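Aerobactin synthase IucA (Klebsiella pneumoniae subsp. pneumoniae, PDB 5JM8) probably catalyses the ATP-dependent condensation of citrate with N6-acetyl-N6-hydroxylysine in the biosynthesis of the siderophore aerobactin. Local coordinates at residues 67-72 / 83-88; 366-371 / 492-497; 508-513 / 568-573. One frame throughout, in Å; residues are numbered along the deposited sequence.

Contact 1. Residues 67-72 / 83-88; sequences FPARLV and ATLSRL
Ala-69 and Leu-85 mark the closest approach of the two backbones, their CA atoms 7.8 Å apart, where strand 64-72 runs past helix 82-96. The chain turns a corner at Phe-67 and Pro-68, which are joined by a cis peptide bond. Beyond it the chain alternates: the CB atoms of Ala-69 and Leu-71 point toward the helix, whereas that of Arg-70 points away. On the helix, Leu-85 and Leu-88 lie about one turn apart and both face the strand. With CG held between its backbone N and carbonyl carbon (chi1 60°), Leu-85 brings CD2 to 3.5 Å from Ala-69 CB. One turn on, Leu-71 CD1 meets Leu-88 CD1 at 4.0 Å, methyl against methyl, the two side chains crossing at about a right angle. Leu-50 of strand 49-54 touches both Leu-71 and Leu-85, and Leu-20 of helix 14-26 also packs on Leu-85. No hydrogen bond passes between the segments. Branched leucine ends meeting one small methyl and one another imply a purely apolar join, which seats the helix on one face of the antiparallel N-terminal sheet.

Contact 2. Residues 366-371 / 492-497; sequences SLTQAA and FAVTAA
Thr-368, the last residue of helix 364-368, meets Ala-493, Val-494 and Ala-497 along one side of helix 475-500. At the start of this run Phe-492 turns its ring away from the threonine, and its carbonyl O takes two donors from the same face: Ala-496 N at 2.8 Å and Thr-495 OG1 at 3.1 Å, the hydroxyl lying above the carbonyl plane. Ala-493 receives the threonine directly: Thr-368 CG2 lies 3.9 Å from Ala-493 CB and Thr-368 CB lies 3.7 Å from Ala-493 O. That CG2 stands anti to the threonine's carbonyl carbon, while OG1 (chi1 63°) forms a weak hydrogen bond back to Val-365 O. Val-494 adds CG2, 4.0 Å from Thr-368 CG2, and also packs on Leu-379 of helix 378-390. One turn after Ala-493, Ala-497 sets its CB 3.8 Å from Thr-368 O. A water near this carbonyl is only weakly bonded to it and sits unusually close to Ala-493 O, so its details are doubtful. The threonine side chain is about 7 Å from bound ATP. Methyl contacts without any direct hydrogen bond imply that shape, with small alanines admitting a helix end, joins these helices beside the nucleotide site.

Contact 3. Residues 508-513 / 568-573; sequences NLMARV and ANPLLA
Met-510 lays its thioether against the ring of Pro-570, with SD 3.7 Å from Pro-570 CB and 3.8 Å from Pro-570 CG. This is the tight part of the contact. The methionine leaves helix 506-521 with CG beside its backbone N, runs out extended, then bends at the sulfur (chi3 -74°), which brings CE to 4.0 Å from Pro-570 CB. Sulfur and methyl thus both lie on the proline, and the two side chains cross at about a right angle. Phe-492 of helix 475-500 touches Met-510, Pro-570 and Leu-571 and adds to the apolar cluster.

Leu-571 fits less closely. Its CB does not point at the helix, but the end of its side chain swings nearer, and even so CG comes only to 4.5 Å from Met-510 O. Val-513, one helical turn after Met-510, faces the same way and stops short of direct contact; Val-402 and Cys-406 of helix 394-420 pack on it instead. Toward the solvent the fit ends altogether: Leu-572 is modelled only as far as CG, Ala-573 is exposed, and on the helix Asn-508 is exposed too. No hydrogen bond joins the segments.

The polar bonds of 568-573 shape the turn itself and tie it to the chain around 533-537, not to helix 506-521. Asn-569 OD1 accepts from Leu-571 N at 2.6 Å, with an N-H...O angle of 156° and the donor above the amide's carbonyl plane. The same amide gives its ND2 to Val-533 O and Asn-536 O, which fixes its rotation. Asparagine, proline and leucine here form an Asx turn, with Pro-570 at its middle position, and this turn presents the proline ring and the leucine side chain of the C-terminal tail to a helix of the C-terminal part of the fold.

In the fold
From the N terminus, contact 1 comes first and closes a loop of ten residues that holds the return strand 77-80 of the hairpin and leads into helix 82-96. Contact 2 then spans 120 intervening residues, joining the end of helix 364-368, near the nucleotide, to the long helix 475-500. Contact 3 opens ten residues later and closes a loop of 54, bringing the chain's last residues back to helix 506-521. The three stand in series; none nests within or crosses another. Contact 1 remains apart, its nearest atoms about 10 Å from contact 2 and 22 Å from contact 3. Contacts 2 and 3 share Phe-492 and touch again where Thr-495 O lies 3.6 Å from Leu-509 CD1, tying consecutive helices together.

Contact 1. Residues 67-72 / 83-88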
loop_
_atom_site.group_PDB
_atom_site.type_symbol
_atom_site.label_atom_id
_atom_site.label_comp_id
_atom_site.label_asym_id
_atom_site.label_seq_id
_atom_site.Cartn_x
_atom_site.Cartn_y
_atom_site.Cartn_z
ATOM N N PHE A 67 7.720 -44.287 -0.705
ATOM C CA PHE A 67 8.311 -44.907 0.476
ATOM C C PHE A 67 7.242 -45.623 1.298
ATOM O O PHE A 67 6.052 -45.347 1.137
ATOM C CB PHE A 67 9.029 -43.842 1.308
ATOM C CG PHE A 67 10.204 -43.224 0.603
ATOM C CD1 PHE A 67 11.426 -43.879 0.555
ATOM C CD2 PHE A 67 10.086 -41.994 -0.022
ATOM C CE1 PHE A 67 12.507 -43.314 -0.095
ATOM C CE2 PHE A 67 11.163 -41.425 -0.673
ATOM C CZ PHE A 67 12.374 -42.085 -0.710
ATOM N N PRO A 68 7.654 -46.545 2.187
ATOM C CA PRO A 68 9.023 -46.940 2.550
ATOM C C PRO A 68 9.748 -47.775 1.498
ATOM O O PRO A 68 9.122 -48.379 0.623
ATOM C CB PRO A 68 8.816 -47.765 3.824
ATOM C CG PRO A 68 7.457 -48.331 3.681
ATOM C CD PRO A 68 6.652 -47.273 2.984
ATOM N N ALA A 69 11.072 -47.802 1.602
ATOM C CA ALA A 69 11.890 -48.674 0.774
ATOM C C ALA A 69 11.698 -50.119 1.221
ATOM O O ALA A 69 10.946 -50.394 2.156
ATOM C CB ALA A 69 13.352 -48.274 0.859
ATOM N N ARG A 70 12.383 -51.037 0.551
ATOM C CA ARG A 70 12.233 -52.457 0.824
ATOM C C ARG A 70 13.587 -53.142 0.703
ATOM O O ARG A 70 14.243 -53.053 -0.333
ATOM C CB ARG A 70 11.214 -53.076 -0.141
ATOM C CG ARG A 70 11.004 -54.578 -0.002
ATOM C CD ARG A 70 10.547 -54.961 1.393
ATOM N NE ARG A 70 9.332 -54.259 1.805
ATOM C CZ ARG A 70 8.097 -54.734 1.664
ATOM N NH1 ARG A 70 7.890 -55.926 1.117
ATOM N NH2 ARG A 70 7.061 -54.015 2.074
ATOM N N LEU A 71 13.976 -53.848 1.758
ATOM C CA LEU A 71 15.230 -54.583 1.770
ATOM C C LEU A 71 15.002 -55.974 1.182
ATOM O O LEU A 71 14.243 -56.773 1.728
ATOM C CB LEU A 71 15.774 -54.690 3.194
ATOM C CG LEU A 71 17.141 -55.359 3.360
ATOM C CD1 LEU A 71 18.213 -54.605 2.589
ATOM C CD2 LEU A 71 17.506 -55.459 4.833
ATOM N N VAL A 72 15.658 -56.249 0.061
ATOM C CA VAL A 72 15.546 -57.531 -0.620
ATOM C C VAL A 72 16.726 -58.428 -0.276
ATOM O O VAL A 72 17.816 -58.293 -0.830
ATOM C CB VAL A 72 15.476 -57.355 -2.149
ATOM N N ALA A 83 16.908 -43.999 7.851
ATOM C CA ALA A 83 18.099 -44.118 8.683
ATOM C C ALA A 83 18.790 -45.456 8.440
ATOM O O ALA A 83 20.019 -45.541 8.453
ATOM C CB ALA A 83 17.738 -43.966 10.152
ATOM N N THR A 84 17.993 -46.496 8.217
ATOM C CA THR A 84 18.528 -47.829 7.966
ATOM C C THR A 84 19.171 -47.912 6.582
ATOM O O THR A 84 20.361 -48.202 6.471
ATOM C CB THR A 84 17.434 -48.919 8.081
ATOM O OG1 THR A 84 16.844 -48.882 9.387
ATOM C CG2 THR A 84 18.020 -50.308 7.846
ATOM N N LEU A 85 18.389 -47.656 5.536
ATOM C CA LEU A 85 18.867 -47.832 4.163
ATOM C C LEU A 85 20.083 -46.959 3.852
ATOM O O LEU A 85 20.944 -47.344 3.060
ATOM C CB LEU A 85 17.744 -47.541 3.155
ATOM C CG LEU A 85 17.089 -46.153 3.114
ATOM C CD1 LEU A 85 17.884 -45.138 2.293
ATOM C CD2 LEU A 85 15.675 -46.276 2.566
ATOM N N SER A 86 20.149 -45.788 4.478
ATOM C CA SER A 86 21.270 -44.874 4.292
ATOM C C SER A 86 22.530 -45.413 4.951
ATOM O O SER A 86 23.620 -45.298 4.401
ATOM C CB SER A 86 20.934 -43.501 4.863
ATOM O OG SER A 86 20.483 -43.623 6.197
ATOM N N ARG A 87 22.371 -45.983 6.139
ATOM C CA ARG A 87 23.481 -46.629 6.830
ATOM C C ARG A 87 23.993 -47.817 6.021
ATOM O O ARG A 87 25.200 -48.045 5.933
ATOM C CB ARG A 87 23.053 -47.088 8.224
ATOM C CG ARG A 87 24.160 -47.783 9.005
ATOM C CD ARG A 87 23.704 -48.214 10.387
ATOM N NE ARG A 87 22.619 -49.191 10.332
ATOM C CZ ARG A 87 22.792 -50.495 10.133
ATOM N NH1 ARG A 87 24.010 -50.997 9.962
ATOM N NH2 ARG A 87 21.743 -51.303 10.102
ATOM N N LEU A 88 23.068 -48.568 5.430
ATOM C CA LEU A 88 23.430 -49.730 4.628
ATOM C C LEU A 88 24.242 -49.303 3.412
ATOM O O LEU A 88 25.231 -49.944 3.060
ATOM C CB LEU A 88 22.180 -50.495 4.186
ATOM C CG LEU A 88 21.406 -51.233 5.282
ATOM C CD1 LEU A 88 20.114 -51.816 4.730
ATOM C CD2 LEU A 88 22.256 -52.330 5.912
#

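Contact 2. Residues 366-371 / 492-497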
loop_
_atom_site.group_PDB
_atom_site.type_symbol
_atom_site.label_atom_id
_atom_site.label_comp_id
_atom_site.label_asym_id
_atom_site.label_seq_id
_atom_site.Cartn_x
_atom_site.Cartn_y
_atom_site.Cartn_z
ATOM N N SER A 366 13.665 -22.074 -5.559
ATOM C CA SER A 366 12.472 -22.224 -4.737
ATOM C C SER A 366 11.277 -22.657 -5.583
ATOM O O SER A 366 10.356 -23.307 -5.088
ATOM C CB SER A 366 12.158 -20.913 -4.011
ATOM O OG SER A 366 13.240 -20.524 -3.185
ATOM N N LEU A 367 11.306 -22.303 -6.864
ATOM C CA LEU A 367 10.192 -22.590 -7.760
ATOM C C LEU A 367 10.230 -24.041 -8.213
ATOM O O LEU A 367 9.215 -24.737 -8.205
ATOM C CB LEU A 367 10.227 -21.661 -8.976
ATOM C CG LEU A 367 10.128 -20.164 -8.687
ATOM C CD1 LEU A 367 10.403 -19.367 -9.947
ATOM C CD2 LEU A 367 8.761 -19.814 -8.121
ATOM N N THR A 368 11.414 -24.490 -8.607
ATOM C CA THR A 368 11.600 -25.848 -9.098
ATOM C C THR A 368 11.451 -26.891 -7.996
ATOM O O THR A 368 11.049 -28.024 -8.264
ATOM C CB THR A 368 12.981 -26.021 -9.717
ATOM O OG1 THR A 368 13.968 -25.806 -8.703
ATOM C CG2 THR A 368 13.190 -25.033 -10.852
ATOM N N GLN A 369 11.797 -26.500 -6.768
ATOM C CA GLN A 369 11.772 -27.396 -5.608
ATOM C C GLN A 369 10.511 -28.244 -5.550
ATOM O O GLN A 369 9.393 -27.733 -5.647
ATOM C CB GLN A 369 11.903 -26.589 -4.307
ATOM C CG GLN A 369 11.516 -27.360 -3.026
ATOM C CD GLN A 369 11.517 -26.489 -1.779
ATOM O OE1 GLN A 369 12.095 -26.849 -0.755
ATOM N NE2 GLN A 369 10.857 -25.343 -1.857
ATOM N N ALA A 370 10.702 -29.548 -5.384
ATOM C CA ALA A 370 9.586 -30.464 -5.225
ATOM C C ALA A 370 8.838 -30.126 -3.943
ATOM O O ALA A 370 9.448 -29.858 -2.909
ATOM C CB ALA A 370 10.071 -31.900 -5.205
ATOM N N ALA A 371 7.513 -30.125 -4.022
ATOM C CA ALA A 371 6.686 -29.796 -2.871
ATOM C C ALA A 371 6.874 -30.822 -1.756
ATOM O O ALA A 371 6.783 -32.025 -2.004
ATOM C CB ALA A 371 5.233 -29.725 -3.279
ATOM N N PHE A 492 17.471 -27.867 -16.281
ATOM C CA PHE A 492 16.849 -29.184 -16.215
ATOM C C PHE A 492 15.967 -29.321 -14.973
ATOM O O PHE A 492 15.094 -30.185 -14.926
ATOM C CB PHE A 492 17.911 -30.288 -16.240
ATOM C CG PHE A 492 18.661 -30.390 -17.551
ATOM C CD1 PHE A 492 18.182 -29.778 -18.700
ATOM C CD2 PHE A 492 19.844 -31.106 -17.629
ATOM C CE1 PHE A 492 18.872 -29.876 -19.898
ATOM C CE2 PHE A 492 20.537 -31.204 -18.825
ATOM C CZ PHE A 492 20.050 -30.590 -19.956
ATOM N N ALA A 493 16.182 -28.467 -13.975
ATOM C CA ALA A 493 15.309 -28.445 -12.807
ATOM C C ALA A 493 13.962 -27.858 -13.196
ATOM O O ALA A 493 12.922 -28.243 -12.660
ATOM C CB ALA A 493 15.931 -27.647 -11.681
ATOM N N VAL A 494 13.990 -26.923 -14.141
ATOM C CA VAL A 494 12.770 -26.330 -14.670
ATOM C C VAL A 494 11.988 -27.371 -15.468
ATOM O O VAL A 494 10.798 -27.574 -15.235
ATOM C CB VAL A 494 13.082 -25.100 -15.559
ATOM C CG1 VAL A 494 11.833 -24.601 -16.268
ATOM C CG2 VAL A 494 13.702 -23.993 -14.727
ATOM N N THR A 495 12.662 -28.030 -16.403
ATOM C CA THR A 495 12.012 -29.021 -17.255
ATOM C C THR A 495 11.546 -30.227 -16.438
ATOM O O THR A 495 10.501 -30.811 -16.721
ATOM C CB THR A 495 12.950 -29.500 -18.383
ATOM O OG1 THR A 495 14.107 -30.131 -17.821
ATOM C CG2 THR A 495 13.392 -28.329 -19.247
ATOM N N ALA A 496 12.323 -30.587 -15.420
ATOM C CA ALA A 496 12.000 -31.724 -14.562
ATOM C C ALA A 496 10.773 -31.456 -13.702
ATOM O O ALA A 496 9.921 -32.327 -13.540
ATOM C CB ALA A 496 13.186 -32.069 -13.679
ATOM N N ALA A 497 10.696 -30.253 -13.143
ATOM C CA ALA A 497 9.547 -29.852 -12.341
ATOM C C ALA A 497 8.264 -29.937 -13.159
ATOM O O ALA A 497 7.245 -30.432 -12.687
ATOM C CB ALA A 497 9.741 -28.446 -11.811
HETATM O O HOH W 1 13.115 -29.525 -10.476
#

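Contact 3. Residues 508-513 / 568-573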
loop_
_atom_site.group_PDB
_atom_site.type_symbol
_atom_site.label_atom_id
_atom_site.label_comp_id
_atom_site.label_asym_id
_atom_site.label_seq_id
_atom_site.Cartn_x
_atom_site.Cartn_y
_atom_site.Cartn_z
ATOM N N ASN A 508 10.549 -33.716 -24.335
ATOM C CA ASN A 508 9.973 -32.710 -25.213
ATOM C C ASN A 508 10.413 -31.305 -24.825
ATOM O O ASN A 508 10.732 -30.487 -25.685
ATOM C CB ASN A 508 8.447 -32.794 -25.199
ATOM C CG ASN A 508 7.919 -34.012 -25.932
ATOM O OD1 ASN A 508 8.633 -34.648 -26.711
ATOM N ND2 ASN A 508 6.654 -34.339 -25.693
ATOM N N LEU A 509 10.429 -31.023 -23.529
ATOM C CA LEU A 509 10.784 -29.694 -23.054
ATOM C C LEU A 509 12.261 -29.409 -23.298
ATOM O O LEU A 509 12.638 -28.280 -23.601
ATOM C CB LEU A 509 10.447 -29.547 -21.569
ATOM C CG LEU A 509 8.955 -29.668 -21.235
ATOM C CD1 LEU A 509 8.734 -29.741 -19.725
ATOM C CD2 LEU A 509 8.163 -28.518 -21.843
ATOM N N MET A 510 13.095 -30.438 -23.174
ATOM C CA MET A 510 14.520 -30.294 -23.450
ATOM C C MET A 510 14.767 -30.106 -24.949
ATOM O O MET A 510 15.818 -29.601 -25.351
ATOM C CB MET A 510 15.301 -31.504 -22.931
ATOM C CG MET A 510 15.444 -31.542 -21.413
ATOM S SD MET A 510 16.582 -32.808 -20.804
ATOM C CE MET A 510 15.621 -34.298 -21.045
ATOM N N ALA A 511 13.800 -30.504 -25.770
ATOM C CA ALA A 511 13.905 -30.306 -27.211
ATOM C C ALA A 511 13.703 -28.832 -27.548
ATOM O O ALA A 511 14.359 -28.303 -28.447
ATOM C CB ALA A 511 12.892 -31.170 -27.953
ATOM N N ARG A 512 12.800 -28.176 -26.821
ATOM C CA ARG A 512 12.564 -26.743 -26.992
ATOM C C ARG A 512 13.812 -25.941 -26.672
ATOM O O ARG A 512 14.187 -25.033 -27.409
ATOM C CB ARG A 512 11.420 -26.263 -26.102
ATOM C CG ARG A 512 10.049 -26.678 -26.578
ATOM C CD ARG A 512 8.957 -25.857 -25.915
ATOM N NE ARG A 512 7.666 -26.068 -26.568
ATOM C CZ ARG A 512 7.157 -25.283 -27.515
ATOM N NH1 ARG A 512 7.811 -24.207 -27.931
ATOM N NH2 ARG A 512 5.976 -25.573 -28.044
ATOM N N VAL A 513 14.441 -26.280 -25.555
ATOM C CA VAL A 513 15.650 -25.598 -25.123
ATOM C C VAL A 513 16.742 -25.733 -26.180
ATOM O O VAL A 513 17.427 -24.762 -26.499
ATOM C CB VAL A 513 16.156 -26.157 -23.780
ATOM C CG1 VAL A 513 17.437 -25.458 -23.360
ATOM C CG2 VAL A 513 15.087 -26.001 -22.707
ATOM N N ALA A 568 25.882 -37.810 -19.194
ATOM C CA ALA A 568 25.349 -38.059 -20.526
ATOM C C ALA A 568 24.478 -36.897 -20.990
ATOM O O ALA A 568 23.464 -36.584 -20.372
ATOM C CB ALA A 568 24.558 -39.354 -20.546
ATOM N N ASN A 569 24.888 -36.272 -22.090
ATOM C CA ASN A 569 24.207 -35.105 -22.637
ATOM C C ASN A 569 22.821 -35.450 -23.184
ATOM O O ASN A 569 22.711 -36.237 -24.126
ATOM C CB ASN A 569 25.066 -34.487 -23.745
ATOM C CG ASN A 569 24.549 -33.142 -24.214
ATOM O OD1 ASN A 569 23.404 -32.775 -23.959
ATOM N ND2 ASN A 569 25.396 -32.402 -24.915
ATOM N N PRO A 570 21.756 -34.864 -22.598
ATOM C CA PRO A 570 20.414 -35.088 -23.152
ATOM C C PRO A 570 20.048 -34.159 -24.311
ATOM O O PRO A 570 18.969 -34.314 -24.881
ATOM C CB PRO A 570 19.501 -34.823 -21.953
ATOM C CG PRO A 570 20.239 -33.834 -21.137
ATOM C CD PRO A 570 21.699 -34.150 -21.308
ATOM N N LEU A 571 20.928 -33.219 -24.654
ATOM C CA LEU A 571 20.645 -32.236 -25.702
ATOM C C LEU A 571 21.228 -32.624 -27.060
ATOM O O LEU A 571 21.100 -31.879 -28.033
ATOM C CB LEU A 571 21.183 -30.858 -25.300
ATOM C CG LEU A 571 20.227 -29.944 -24.538
ATOM C CD1 LEU A 571 19.712 -30.633 -23.295
ATOM C CD2 LEU A 571 20.925 -28.642 -24.184
ATOM N N LEU A 572 21.875 -33.781 -27.132
ATOM C CA LEU A 572 22.432 -34.245 -28.395
ATOM C C LEU A 572 21.310 -34.621 -29.365
ATOM O O LEU A 572 20.319 -35.235 -28.968
ATOM C CB LEU A 572 23.361 -35.436 -28.164
ATOM C CG LEU A 572 24.655 -35.114 -27.414
ATOM N N ALA A 573 21.467 -34.235 -30.630
ATOM C CA ALA A 573 20.479 -34.551 -31.661
ATOM C C ALA A 573 20.354 -36.060 -31.835
ATOM O O ALA A 573 21.192 -36.693 -32.480
ATOM C CB ALA A 573 20.857 -33.896 -32.975
#